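PDB 6VS4: small COPII coat GTPase SAR1 from Encephalitozoon cuniculi, which is a small GTPase of the COPII coat, of the ADP-ribosylation factor family with a P-loop fold, modelled here with guanosine-5'-diphosphate and magnesium. Local coordinates for residues K26-Q29 against N30-S34; L55-K58 against L59-D62; H117-E120 against R121-E124. All blocks are in the same frame, centred on the assembly; numbering follows the deposited sequence.

Contact 1. Residues K26-Q29 against N30-S34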
ATOM      1  N   LYS A  26      -2.338 -11.444  -7.446  1.00 45.90           N
ATOM      2  CA  LYS A  26      -3.040 -12.474  -6.686  1.00 43.87           C
ATOM      3  C   LYS A  26      -4.523 -12.497  -7.025  1.00 40.98           C
ATOM      4  O   LYS A  26      -5.115 -13.573  -7.166  1.00 45.13           O
ATOM      5  CB  LYS A  26      -2.845 -12.239  -5.186  1.00 47.01           C
ATOM      6  CG  LYS A  26      -3.481 -13.307  -4.301  1.00 53.70           C
ATOM      7  CD  LYS A  26      -2.738 -14.629  -4.421  1.00 66.49           C
ATOM      8  CE  LYS A  26      -3.237 -15.660  -3.423  1.00 84.00           C
ATOM      9  NZ  LYS A  26      -4.508 -16.303  -3.843  1.00 96.27           N
ATOM     10  N   VAL A  27      -5.126 -11.320  -7.214  1.00 43.76           N
ATOM     11  CA  VAL A  27      -6.540 -11.251  -7.574  1.00 44.34           C
ATOM     12  C   VAL A  27      -6.787 -11.949  -8.905  1.00 50.85           C
ATOM     13  O   VAL A  27      -7.774 -12.676  -9.067  1.00 58.89           O
ATOM     14  CB  VAL A  27      -7.011  -9.785  -7.605  1.00 46.97           C
ATOM     15  CG1 VAL A  27      -8.404  -9.694  -8.196  1.00 46.86           C
ATOM     16  CG2 VAL A  27      -7.005  -9.209  -6.204  1.00 44.38           C
ATOM     17  N   PHE A  28      -5.886 -11.758  -9.869  1.00 40.31           N
ATOM     18  CA  PHE A  28      -6.023 -12.444 -11.146  1.00 43.85           C
ATOM     19  C   PHE A  28      -5.944 -13.951 -10.965  1.00 47.73           C
ATOM     20  O   PHE A  28      -6.792 -14.691 -11.472  1.00 50.90           O
ATOM     21  CB  PHE A  28      -4.948 -11.949 -12.114  1.00 36.26           C
ATOM     22  CG  PHE A  28      -4.936 -12.668 -13.437  1.00 48.92           C
ATOM     23  CD1 PHE A  28      -5.899 -12.408 -14.401  1.00 49.00           C
ATOM     24  CD2 PHE A  28      -3.933 -13.579 -13.731  1.00 47.17           C
ATOM     25  CE1 PHE A  28      -5.873 -13.059 -15.620  1.00 45.51           C
ATOM     26  CE2 PHE A  28      -3.899 -14.230 -14.957  1.00 51.57           C
ATOM     27  CZ  PHE A  28      -4.873 -13.975 -15.900  1.00 42.78           C
ATOM     28  N   GLN A  29      -4.962 -14.420 -10.192  1.00 52.66           N
ATOM     29  CA  GLN A  29      -4.819 -15.853  -9.949  1.00 45.39           C
ATOM     30  C   GLN A  29      -6.060 -16.428  -9.279  1.00 55.07           C
ATOM     31  O   GLN A  29      -6.497 -17.534  -9.614  1.00 54.06           O
ATOM     32  CB  GLN A  29      -3.578 -16.115  -9.099  1.00 46.22           C
ATOM     33  CG  GLN A  29      -2.268 -15.938  -9.861  1.00 53.82           C
ATOM     34  CD  GLN A  29      -1.098 -15.651  -8.946  1.00 63.31           C
ATOM     35  OE1 GLN A  29      -1.078 -16.086  -7.799  1.00 71.03           O
ATOM     36  NE2 GLN A  29      -0.106 -14.931  -9.455  1.00 61.21           N
ATOM     37  N   ASN A  30      -6.633 -15.696  -8.318  1.00 54.77           N
ATOM     38  CA  ASN A  30      -7.850 -16.151  -7.658  1.00 50.05           C
ATOM     39  C   ASN A  30      -9.033 -16.162  -8.612  1.00 59.88           C
ATOM     40  O   ASN A  30      -9.817 -17.116  -8.631  1.00 62.11           O
ATOM     41  CB  ASN A  30      -8.180 -15.226  -6.491  1.00 46.38           C
ATOM     42  CG  ASN A  30      -7.395 -15.542  -5.250  1.00 55.34           C
ATOM     43  OD1 ASN A  30      -6.395 -16.254  -5.299  1.00 64.87           O
ATOM     44  ND2 ASN A  30      -7.849 -15.012  -4.116  1.00 46.34           N
ATOM     45  N   PHE A  31      -9.173 -15.109  -9.418  1.00 54.23           N
ATOM     46  CA  PHE A  31     -10.304 -15.023 -10.328  1.00 57.89           C
ATOM     47  C   PHE A  31     -10.296 -16.175 -11.323  1.00 62.72           C
ATOM     48  O   PHE A  31     -11.333 -16.799 -11.574  1.00 70.60           O
ATOM     49  CB  PHE A  31     -10.273 -13.680 -11.054  1.00 66.27           C
ATOM     50  CG  PHE A  31     -11.084 -13.652 -12.316  1.00 76.66           C
ATOM     51  CD1 PHE A  31     -12.427 -13.314 -12.280  1.00 82.36           C
ATOM     52  CD2 PHE A  31     -10.506 -13.959 -13.539  1.00 79.44           C
ATOM     53  CE1 PHE A  31     -13.179 -13.283 -13.440  1.00 85.58           C
ATOM     54  CE2 PHE A  31     -11.253 -13.935 -14.700  1.00 84.45           C
ATOM     55  CZ  PHE A  31     -12.590 -13.593 -14.650  1.00 84.81           C
ATOM     56  N   VAL A  32      -9.126 -16.487 -11.876  1.00 56.45           N
ATOM     57  CA  VAL A  32      -9.036 -17.540 -12.877  1.00 61.32           C
ATOM     58  C   VAL A  32      -9.253 -18.902 -12.237  1.00 65.07           C
ATOM     59  O   VAL A  32      -9.992 -19.742 -12.764  1.00 68.62           O
ATOM     60  CB  VAL A  32      -7.685 -17.451 -13.603  1.00 68.92           C
ATOM     61  CG1 VAL A  32      -7.347 -18.764 -14.287  1.00 73.49           C
ATOM     62  CG2 VAL A  32      -7.712 -16.294 -14.591  1.00 67.92           C
ATOM     63  N   LYS A  33      -8.632 -19.133 -11.080  1.00 68.24           N
ATOM     64  CA  LYS A  33      -8.803 -20.396 -10.373  1.00 67.13           C
ATOM     65  C   LYS A  33     -10.268 -20.654 -10.030  1.00 68.26           C
ATOM     66  O   LYS A  33     -10.701 -21.811  -9.985  1.00 80.69           O
ATOM     67  CB  LYS A  33      -7.929 -20.392  -9.116  1.00 64.95           C
ATOM     68  CG  LYS A  33      -7.969 -21.659  -8.282  1.00 78.06           C
ATOM     69  CD  LYS A  33      -6.563 -22.162  -7.972  1.00 92.64           C
ATOM     70  CE  LYS A  33      -5.694 -21.077  -7.360  1.00 97.19           C
ATOM     71  NZ  LYS A  33      -4.275 -21.517  -7.227  1.00 97.91           N
ATOM     72  N   SER A  34     -11.046 -19.596  -9.791  1.00 61.97           N
ATOM     73  CA  SER A  34     -12.455 -19.732  -9.435  1.00 59.05           C
ATOM     74  C   SER A  34     -13.369 -19.896 -10.643  1.00 66.31           C
ATOM     75  O   SER A  34     -14.563 -20.158 -10.462  1.00 66.93           O
ATOM     76  CB  SER A  34     -12.914 -18.519  -8.632  1.00 64.56           C
ATOM     77  OG  SER A  34     -13.200 -17.448  -9.508  1.00 74.83           O
TER
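Phe28 and Val32 are brought together by their first torsions: Phe28 sets CG anti to its backbone N (chi1 176°), and Val32 swings CG2 opposite its carbonyl carbon, so that this methyl projects over the ring of the residue one turn earlier. The two side chains lie side by side and point the same way. CG2 of Val32 stands 4.1 Å from the centroid of the Phe28 ring and 22° off its normal, a CH-pi contact displaced toward the rim; the nearest ring atom is Phe28 CE1, 3.9 Å from Val32 CG2. The same methyl also packs on Phe28 O.

Both residues belong to a regular alpha-helix, 9-33, which precedes the first strand of the central sheet, the place where Sar1 and Arf proteins carry an amphipathic N-terminal helix. Its i to i+4 bonds link Asn30 N to Lys26 O, Phe31 N to Val27 O (2.8 Å), Val32 N to Phe28 O and Lys33 N to Gln29 O. The Phe28 and Val32 flank packs on Leu59 of helix 52-59, and Phe28 and Phe31 also touch helix 204-223.

On another flank, the Lys26 chain curls back across the Asn30 amide at a slant, bringing the ammonium to OD1. The modelled separation of Lys26 NZ and Asn30 OD1, 2.4 Å, is too short to be trusted in detail. The other arm of the amide, ND2, is hydrogen-bonded to the carbonyls of Met5 and Asp7 of a second subunit, which would help fix its rotation; Lys26 NZ also makes a weak hydrogen bond to Asp7 O of that subunit. Near the C-terminal end of the segment, the hydroxyl of Ser34 turns back, OG donating to Phe31 O at 2.9 Å.

Contact 2. Residues L55-K58 against L59-D62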
ATOM      1  N   LEU A  55       2.165 -17.615 -19.984  1.00 45.42           N
ATOM      2  CA  LEU A  55       0.779 -17.490 -19.550  1.00 40.10           C
ATOM      3  C   LEU A  55       0.473 -18.425 -18.388  1.00 51.69           C
ATOM      4  O   LEU A  55      -0.165 -18.018 -17.407  1.00 50.83           O
ATOM      5  CB  LEU A  55      -0.172 -17.768 -20.716  1.00 40.68           C
ATOM      6  CG  LEU A  55      -1.658 -17.824 -20.328  1.00 40.90           C
ATOM      7  CD1 LEU A  55      -2.118 -16.530 -19.650  1.00 36.25           C
ATOM      8  CD2 LEU A  55      -2.518 -18.131 -21.543  1.00 47.46           C
ATOM      9  N   VAL A  56       0.914 -19.682 -18.479  1.00 41.42           N
ATOM     10  CA  VAL A  56       0.590 -20.636 -17.426  1.00 41.90           C
ATOM     11  C   VAL A  56       1.300 -20.258 -16.131  1.00 46.09           C
ATOM     12  O   VAL A  56       0.733 -20.381 -15.037  1.00 44.12           O
ATOM     13  CB  VAL A  56       0.919 -22.066 -17.888  1.00 42.69           C
ATOM     14  CG1 VAL A  56       0.709 -23.053 -16.763  1.00 42.64           C
ATOM     15  CG2 VAL A  56       0.028 -22.438 -19.076  1.00 42.01           C
ATOM     16  N   ASN A  57       2.534 -19.755 -16.234  1.00 46.05           N
ATOM     17  CA  ASN A  57       3.214 -19.226 -15.059  1.00 52.21           C
ATOM     18  C   ASN A  57       2.468 -18.034 -14.478  1.00 51.39           C
ATOM     19  O   ASN A  57       2.519 -17.798 -13.267  1.00 52.90           O
ATOM     20  CB  ASN A  57       4.653 -18.844 -15.405  1.00 46.83           C
ATOM     21  CG  ASN A  57       5.534 -20.053 -15.625  1.00 59.56           C
ATOM     22  OD1 ASN A  57       5.165 -21.172 -15.267  1.00 59.35           O
ATOM     23  ND2 ASN A  57       6.710 -19.836 -16.210  1.00 57.37           N
ATOM     24  N   LYS A  58       1.763 -17.280 -15.321  1.00 52.23           N
ATOM     25  CA  LYS A  58       0.989 -16.149 -14.833  1.00 55.48           C
ATOM     26  C   LYS A  58      -0.228 -16.606 -14.036  1.00 50.94           C
ATOM     27  O   LYS A  58      -0.620 -15.939 -13.075  1.00 52.14           O
ATOM     28  CB  LYS A  58       0.565 -15.279 -16.020  1.00 55.92           C
ATOM     29  CG  LYS A  58       0.127 -13.876 -15.664  1.00 59.71           C
ATOM     30  CD  LYS A  58      -0.136 -13.037 -16.908  1.00 49.65           C
ATOM     31  CE  LYS A  58       0.070 -11.553 -16.604  1.00 48.67           C
ATOM     32  NZ  LYS A  58       1.532 -11.250 -16.396  1.00 52.42           N
ATOM     33  N   LEU A  59      -0.807 -17.755 -14.390  1.00 50.83           N
ATOM     34  CA  LEU A  59      -2.026 -18.229 -13.749  1.00 51.21           C
ATOM     35  C   LEU A  59      -1.758 -18.958 -12.443  1.00 54.01           C
ATOM     36  O   LEU A  59      -2.615 -18.961 -11.558  1.00 64.80           O
ATOM     37  CB  LEU A  59      -2.785 -19.158 -14.695  1.00 53.36           C
ATOM     38  CG  LEU A  59      -3.187 -18.577 -16.047  1.00 57.35           C
ATOM     39  CD1 LEU A  59      -3.664 -19.680 -16.974  1.00 59.49           C
ATOM     40  CD2 LEU A  59      -4.257 -17.525 -15.873  1.00 57.80           C
ATOM     41  N   LYS A  60      -0.591 -19.571 -12.299  1.00 55.02           N
ATOM     42  CA  LYS A  60      -0.345 -20.469 -11.184  1.00 58.45           C
ATOM     43  C   LYS A  60       0.027 -19.699  -9.921  1.00 63.57           C
ATOM     44  O   LYS A  60       0.542 -18.579  -9.973  1.00 75.62           O
ATOM     45  CB  LYS A  60       0.760 -21.464 -11.549  1.00 58.38           C
ATOM     46  CG  LYS A  60       2.166 -20.905 -11.455  1.00 62.43           C
ATOM     47  CD  LYS A  60       3.194 -21.898 -11.962  1.00 64.21           C
ATOM     48  CE  LYS A  60       4.575 -21.570 -11.419  1.00 75.95           C
ATOM     49  NZ  LYS A  60       4.834 -22.296 -10.131  1.00 83.59           N
ATOM     50  N   SER A  61      -0.262 -20.310  -8.775  1.00 68.98           N
ATOM     51  CA  SER A  61       0.214 -19.831  -7.481  1.00 79.46           C
ATOM     52  C   SER A  61       1.482 -20.606  -7.150  1.00 82.08           C
ATOM     53  O   SER A  61       1.436 -21.826  -6.958  1.00 79.34           O
ATOM     54  CB  SER A  61      -0.841 -20.018  -6.389  1.00 85.65           C
ATOM     55  OG  SER A  61      -1.878 -19.055  -6.479  1.00 86.92           O
ATOM     56  N   ASP A  62       2.610 -19.898  -7.073  1.00 91.17           N
ATOM     57  CA  ASP A  62       3.896 -20.558  -6.863  1.00103.14           C
ATOM     58  C   ASP A  62       3.927 -21.372  -5.575  1.00104.91           C
ATOM     59  O   ASP A  62       4.791 -22.243  -5.426  1.00103.85           O
ATOM     60  CB  ASP A  62       5.018 -19.518  -6.871  1.00113.95           C
ATOM     61  CG  ASP A  62       4.946 -18.601  -8.080  1.00123.50           C
ATOM     62  OD1 ASP A  62       4.260 -17.559  -7.993  1.00127.25           O
ATOM     63  OD2 ASP A  62       5.556 -18.927  -9.121  1.00125.19           O
TER
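The carboxamide of Asn57 has the aliphatic part of Lys60 lying to one side of its plane: Lys60 CE stands above the plane on the oxygen side, 3.9 Å from Asn57 OD1, and Lys60 CD, on the same side, approaches that oxygen at a shallower slant. These are contacts of methylenes with an amide oxygen; the polar partner of OD1 is the hydroxyl of Tyr67, to which it is hydrogen-bonded. Asn57 and Lys60 run alongside each other and point the same way. Lys60 takes a first torsion with CG between its N and carbonyl carbon (chi1 79°), which lays CG against the backbone, 3.6 Å from Asn57 O. Farther out, its NZ pairs with OD2 of Asp62 at 3.6 Å, although Asp62 is poorly ordered.

Beneath these chains the helix is running out. Leu59 N divides its hydrogen between two carbonyls, Leu55 O at 3.1 Å and Val56 O at 3.1 Å; both bonds are weak and bent. Val56 O also receives a weak bond from Lys60 N, again 3.1 Å, so this carbonyl takes up two successive amides as the last turn slackens. Lys60 then leaves helical conformation, its psi of 153° sending the chain off in an extended direction. Leu59 lies back along the final turn, with CG over Leu55 O at 3.4 Å and a looser apolar contact to the Leu55 side chain.

This is the C-terminal end of the helix that follows the probable P-loop, and the side chain of Asn57 is about 7 Å from the bound guanosine-5'-diphosphate. Leu59 is wedged between Phe28 and Val32 of helix 9-33, Ile80 of strand 75-80 and Phe209 of helix 204-223, while the methylenes of Lys60 lie on Ile78 and Ile80 of that strand.

Contact 3. Residues H117-E120 against R121-E124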
ATOM      1  N   HIS A 117       4.193 -10.772 -33.690  1.00 57.86           N
ATOM      2  CA  HIS A 117       5.394 -10.120 -34.195  1.00 67.65           C
ATOM      3  C   HIS A 117       6.179 -11.033 -35.134  1.00 75.22           C
ATOM      4  O   HIS A 117       6.776 -10.562 -36.110  1.00 75.42           O
ATOM      5  CB  HIS A 117       6.264  -9.667 -33.025  1.00 69.51           C
ATOM      6  CG  HIS A 117       7.354  -8.724 -33.421  1.00 79.05           C
ATOM      7  ND1 HIS A 117       7.127  -7.622 -34.215  1.00 82.34           N
ATOM      8  CD2 HIS A 117       8.677  -8.718 -33.139  1.00 80.41           C
ATOM      9  CE1 HIS A 117       8.263  -6.975 -34.401  1.00 85.62           C
ATOM     10  NE2 HIS A 117       9.218  -7.621 -33.760  1.00 84.20           N
ATOM     11  N   ASP A 118       6.203 -12.338 -34.846  1.00 76.27           N
ATOM     12  CA  ASP A 118       6.958 -13.311 -35.642  1.00 75.11           C
ATOM     13  C   ASP A 118       6.208 -13.622 -36.942  1.00 73.83           C
ATOM     14  O   ASP A 118       5.649 -14.704 -37.142  1.00 73.00           O
ATOM     15  CB  ASP A 118       7.209 -14.572 -34.825  1.00 76.14           C
ATOM     16  CG  ASP A 118       8.480 -15.293 -35.233  1.00 86.11           C
ATOM     17  OD1 ASP A 118       9.187 -15.804 -34.339  1.00 89.15           O
ATOM     18  OD2 ASP A 118       8.801 -15.306 -36.441  1.00 91.95           O
ATOM     19  N   VAL A 119       6.220 -12.644 -37.851  1.00 72.79           N
ATOM     20  CA  VAL A 119       5.432 -12.779 -39.075  1.00 70.61           C
ATOM     21  C   VAL A 119       5.983 -13.866 -39.990  1.00 75.31           C
ATOM     22  O   VAL A 119       5.215 -14.537 -40.689  1.00 77.18           O
ATOM     23  CB  VAL A 119       5.343 -11.428 -39.811  1.00 69.65           C
ATOM     24  CG1 VAL A 119       4.654 -10.391 -38.922  1.00 65.83           C
ATOM     25  CG2 VAL A 119       6.719 -10.958 -40.228  1.00 68.15           C
ATOM     26  N   GLU A 120       7.303 -14.074 -40.004  1.00 77.86           N
ATOM     27  CA  GLU A 120       7.891 -15.047 -40.925  1.00 82.62           C
ATOM     28  C   GLU A 120       7.450 -16.476 -40.629  1.00 83.98           C
ATOM     29  O   GLU A 120       7.477 -17.322 -41.534  1.00 80.21           O
ATOM     30  CB  GLU A 120       9.417 -14.933 -40.914  1.00 89.53           C
ATOM     31  CG  GLU A 120       9.936 -13.587 -41.436  1.00100.44           C
ATOM     32  CD  GLU A 120       9.398 -13.226 -42.824  1.00112.85           C
ATOM     33  OE1 GLU A 120       9.299 -14.126 -43.690  1.00117.30           O
ATOM     34  OE2 GLU A 120       9.078 -12.037 -43.051  1.00111.47           O
ATOM     35  N   ARG A 121       7.052 -16.766 -39.388  1.00 80.46           N
ATOM     36  CA  ARG A 121       6.629 -18.101 -38.994  1.00 80.79           C
ATOM     37  C   ARG A 121       5.114 -18.256 -39.020  1.00 81.80           C
ATOM     38  O   ARG A 121       4.582 -19.205 -38.434  1.00 81.35           O
ATOM     39  CB  ARG A 121       7.181 -18.432 -37.607  1.00 79.24           C
ATOM     40  CG  ARG A 121       8.703 -18.380 -37.539  1.00 88.13           C
ATOM     41  CD  ARG A 121       9.201 -18.588 -36.128  1.00 87.70           C
ATOM     42  NE  ARG A 121       9.001 -19.949 -35.655  1.00 93.55           N
ATOM     43  CZ  ARG A 121       9.028 -20.293 -34.372  1.00 90.09           C
ATOM     44  NH1 ARG A 121       9.234 -19.368 -33.442  1.00 82.26           N
ATOM     45  NH2 ARG A 121       8.841 -21.558 -34.019  1.00 91.30           N
ATOM     46  N   PHE A 122       4.412 -17.360 -39.723  1.00 83.60           N
ATOM     47  CA  PHE A 122       2.959 -17.435 -39.827  1.00 79.77           C
ATOM     48  C   PHE A 122       2.501 -18.679 -40.573  1.00 83.20           C
ATOM     49  O   PHE A 122       1.363 -19.121 -40.381  1.00 84.88           O
ATOM     50  CB  PHE A 122       2.409 -16.186 -40.517  1.00 67.86           C
ATOM     51  CG  PHE A 122       2.170 -15.033 -39.582  1.00 70.37           C
ATOM     52  CD1 PHE A 122       2.346 -15.182 -38.219  1.00 64.47           C
ATOM     53  CD2 PHE A 122       1.774 -13.795 -40.069  1.00 69.85           C
ATOM     54  CE1 PHE A 122       2.124 -14.115 -37.351  1.00 63.09           C
ATOM     55  CE2 PHE A 122       1.551 -12.728 -39.211  1.00 65.89           C
ATOM     56  CZ  PHE A 122       1.729 -12.886 -37.853  1.00 62.05           C
ATOM     57  N   GLN A 123       3.358 -19.243 -41.426  1.00 89.46           N
ATOM     58  CA  GLN A 123       3.008 -20.480 -42.115  1.00 86.98           C
ATOM     59  C   GLN A 123       2.962 -21.657 -41.148  1.00 81.85           C
ATOM     60  O   GLN A 123       2.069 -22.507 -41.243  1.00 83.32           O
ATOM     61  CB  GLN A 123       3.997 -20.740 -43.250  1.00 95.14           C
ATOM     62  CG  GLN A 123       3.581 -21.874 -44.168  1.00108.40           C
ATOM     63  CD  GLN A 123       2.214 -21.651 -44.784  1.00115.48           C
ATOM     64  OE1 GLN A 123       1.814 -20.518 -45.044  1.00117.54           O
ATOM     65  NE2 GLN A 123       1.491 -22.737 -45.022  1.00122.61           N
ATOM     66  N   GLU A 124       3.906 -21.721 -40.205  1.00 81.83           N
ATOM     67  CA  GLU A 124       3.811 -22.724 -39.148  1.00 87.78           C
ATOM     68  C   GLU A 124       2.546 -22.531 -38.324  1.00 76.27           C
ATOM     69  O   GLU A 124       1.880 -23.507 -37.964  1.00 79.20           O
ATOM     70  CB  GLU A 124       5.027 -22.661 -38.226  1.00 95.83           C
ATOM     71  CG  GLU A 124       6.367 -22.824 -38.889  1.00103.78           C
ATOM     72  CD  GLU A 124       7.486 -22.864 -37.871  1.00111.59           C
ATOM     73  OE1 GLU A 124       7.304 -23.516 -36.821  1.00112.34           O
ATOM     74  OE2 GLU A 124       8.540 -22.240 -38.115  1.00118.86           O
TER
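Arg121 climbs past the carboxylate of Asp118 atom by atom. Its CB lies 3.7 Å from Asp118 OD2, CG closes to 3.3 Å from the same oxygen, and CD meets both carboxylate oxygens, with OD1 at 3.3 Å. A bend at chi3 (70°) then turns the guanidinium so that two acidic groups reach its edge. NE points almost straight at Glu124 OE2 in a weak, charged hydrogen bond of 3.4 Å, NH1 makes a long salt bridge to Asp118 OD1 at 3.7 Å, and NH2 pairs with Asp48. The Asp118 carboxylate and the guanidinium are inclined 69° and form no flat two-pronged pair.

Asp118, Arg121 and Glu124 thus make a salt-bridge network at the start of helix 122-135, where Arg121 is the N-cap residue. Beside it, Val119 CA sits squarely over the Phe122 ring, 3.7 Å from its centroid in a CH-pi contact, and Phe122 N donates to Val119 O at 3.1 Å. Asp118 centres an inverse gamma turn in the loop leading from strand 109-115 into the helix. Arg121 and Glu124 touch Ile47 at the end of strand 40-47, while Val119 and Phe122 pack on Trp167 and Leu168 of helix 162-172.

How the contacts relate
The three contacts follow one another along the chain without nesting or crossing, and each lies between two directly successive segments, its side chains meeting three or four residues apart, so none closes a long loop. Contact 1 lies in the last turns of the long helix 9-33; after strand 40-47, contact 2 ends helix 52-59. These two touch: Phe28 CE2 lies 3.4 Å from Leu59 CD2, and Gln29 OE1 forms a weak hydrogen bond with Ser61 OG, tying the N-terminal helix to the C-terminal end of helix 52-59. Contact 3 opens helix 122-135 after strand 109-115, across the chain's centre from contact 1 and with its centre about 26 Å from that of contact 2.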